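Putative antibiotic biosynthesis monooxygenase (Bordetella bronchiseptica, PDB 3GZ7) is probably a monooxygenase of antibiotic biosynthesis and forms a dimeric alpha-beta barrel. Local coordinates at residues Ala25-Pro31 and Pro66-Thr70. Numbering follows the deposited sequence.
Sequences ASILVQP and PQRYT
Leu-28 lays its CD1 methyl over one face of the Arg-68 guanidinium, 3.7 Å above the plane and displaced toward the rim, while the same methyl lies 3.6 Å from Arg-68 CG. Leu-28 CG is anti to its own backbone N (chi1 177°); the arginine chain is slightly bent at chi3 (146°), and its guanidinium lies alongside Leu-28. Two waters lie in the guanidinium plane, at its edge. Water 2 accepts from Arg-68 NH1 at 2.6 Å and donates to Ile-27 O; water 1 donates to Ser-26 O and is bound only weakly by NH1, so the charged group is tied to the backbone of 25-28 through solvent. Ile-27 O also accepts from Tyr-69 N at 3.0 Å, which gives this carbonyl two donors. Ile-27 N returns the bond to Tyr-69 O at 2.8 Å, completing an antiparallel hydrogen-bonded pair flanked by the non-hydrogen-bonded pairs Ser-26/Thr-70 and Leu-28/Arg-68. These are the two central strands of the four-stranded antiparallel sheet in a ferredoxin-like alpha-beta fold, whose dimer forms the barrel; Thr-70 OG1 bonds Glu-111 of the second subunit. Past the paired residues, Val-29 N still reaches Gln-67 O at 2.9 Å, nearly straight at 170°. On the sheet face of Ile-27 and Tyr-69, which helix 34-49 covers, Val-29 CG2 meets Tyr-69 CD1 obliquely at 3.9 Å. Phe-37 packs edge-to-face with this buried tyrosine ring, and its OH is hydrogen-bonded to Glu-38.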
# COMPACT_ATOMS: atom_id res chain seq x y z
N ALA A 25 -7.13 -1.44 -1.87
CA ALA A 25 -8.41 -0.99 -1.39
C ALA A 25 -8.23 -0.39 0.02
O ALA A 25 -7.84 -1.12 0.95
CB ALA A 25 -9.36 -2.16 -1.32
N SER A 26 -8.43 0.93 0.16
CA SER A 26 -8.35 1.61 1.44
C SER A 26 -9.71 1.61 2.04
O SER A 26 -10.64 2.23 1.50
CB SER A 26 -7.92 3.06 1.34
OG SER A 26 -6.98 3.18 0.29
N ILE A 27 -9.83 0.92 3.16
CA ILE A 27 -11.10 0.66 3.79
C ILE A 27 -11.18 1.47 5.10
O ILE A 27 -10.18 1.57 5.82
CB ILE A 27 -11.23 -0.86 4.06
CG1 ILE A 27 -11.12 -1.62 2.72
CG2 ILE A 27 -12.53 -1.19 4.79
CD1 ILE A 27 -10.51 -2.99 2.81
N LEU A 28 -12.32 2.09 5.37
CA LEU A 28 -12.59 2.68 6.67
C LEU A 28 -13.74 1.88 7.34
O LEU A 28 -14.85 1.78 6.80
CB LEU A 28 -12.94 4.17 6.58
CG LEU A 28 -13.31 4.89 7.89
CD1 LEU A 28 -12.07 5.09 8.79
CD2 LEU A 28 -13.98 6.26 7.61
N VAL A 29 -13.44 1.28 8.50
CA VAL A 29 -14.37 0.43 9.19
C VAL A 29 -15.14 1.30 10.20
O VAL A 29 -14.57 2.18 10.83
CB VAL A 29 -13.63 -0.73 9.90
CG1 VAL A 29 -14.44 -1.33 10.96
CG2 VAL A 29 -13.24 -1.81 8.90
N GLN A 30 -16.43 1.04 10.32
CA GLN A 30 -17.28 1.64 11.35
C GLN A 30 -16.71 1.38 12.77
O GLN A 30 -16.26 0.26 13.07
CB GLN A 30 -18.68 1.07 11.26
CG GLN A 30 -19.48 1.53 10.12
CD GLN A 30 -20.90 0.98 10.16
OE1 GLN A 30 -21.54 1.01 11.20
NE2 GLN A 30 -21.39 0.49 9.02
N PRO A 31 -16.77 2.41 13.64
CA PRO A 31 -16.21 2.31 14.99
C PRO A 31 -16.71 1.08 15.70
O PRO A 31 -17.92 0.84 15.71
CB PRO A 31 -16.77 3.57 15.68
CG PRO A 31 -17.03 4.55 14.56
CD PRO A 31 -17.40 3.72 13.38
N PRO A 66 -6.54 3.36 13.53
CA PRO A 66 -6.88 1.94 13.67
C PRO A 66 -8.21 1.45 13.08
O PRO A 66 -8.34 0.24 12.85
CB PRO A 66 -6.78 1.69 15.19
CG PRO A 66 -5.96 2.79 15.70
CD PRO A 66 -6.30 3.98 14.85
N GLN A 67 -9.15 2.33 12.79
CA GLN A 67 -10.30 1.93 11.99
C GLN A 67 -9.97 1.81 10.48
O GLN A 67 -10.83 1.39 9.76
CB GLN A 67 -11.46 2.88 12.16
CG GLN A 67 -12.09 2.95 13.52
CD GLN A 67 -12.93 4.21 13.66
OE1 GLN A 67 -13.67 4.59 12.75
NE2 GLN A 67 -12.82 4.86 14.80
N ARG A 68 -8.75 2.18 10.02
CA ARG A 68 -8.42 2.10 8.62
C ARG A 68 -7.50 0.90 8.34
O ARG A 68 -6.54 0.63 9.10
CB ARG A 68 -7.75 3.38 8.10
CG ARG A 68 -8.54 4.62 8.31
CD ARG A 68 -7.92 5.86 7.63
NE ARG A 68 -9.02 6.72 7.19
CZ ARG A 68 -9.72 6.54 6.06
NH1 ARG A 68 -9.41 5.59 5.19
NH2 ARG A 68 -10.74 7.34 5.78
N TYR A 69 -7.82 0.24 7.22
CA TYR A 69 -7.18 -0.95 6.75
C TYR A 69 -6.91 -0.79 5.25
O TYR A 69 -7.53 0.06 4.57
CB TYR A 69 -8.09 -2.17 6.96
CG TYR A 69 -8.36 -2.61 8.39
CD1 TYR A 69 -9.34 -2.00 9.18
CD2 TYR A 69 -7.66 -3.68 8.94
CE1 TYR A 69 -9.59 -2.43 10.49
CE2 TYR A 69 -7.89 -4.11 10.22
CZ TYR A 69 -8.86 -3.50 10.99
OH TYR A 69 -9.06 -4.00 12.26
N THR A 70 -5.98 -1.61 4.74
CA THR A 70 -5.66 -1.67 3.33
C THR A 70 -5.70 -3.15 2.92
O THR A 70 -4.91 -3.97 3.43
CB THR A 70 -4.27 -1.15 3.03
OG1 THR A 70 -4.08 0.12 3.64
CG2 THR A 70 -4.00 -1.04 1.54
O HOH W 1 -10.91 5.32 2.15
O HOH W 2 -8.21 3.30 4.88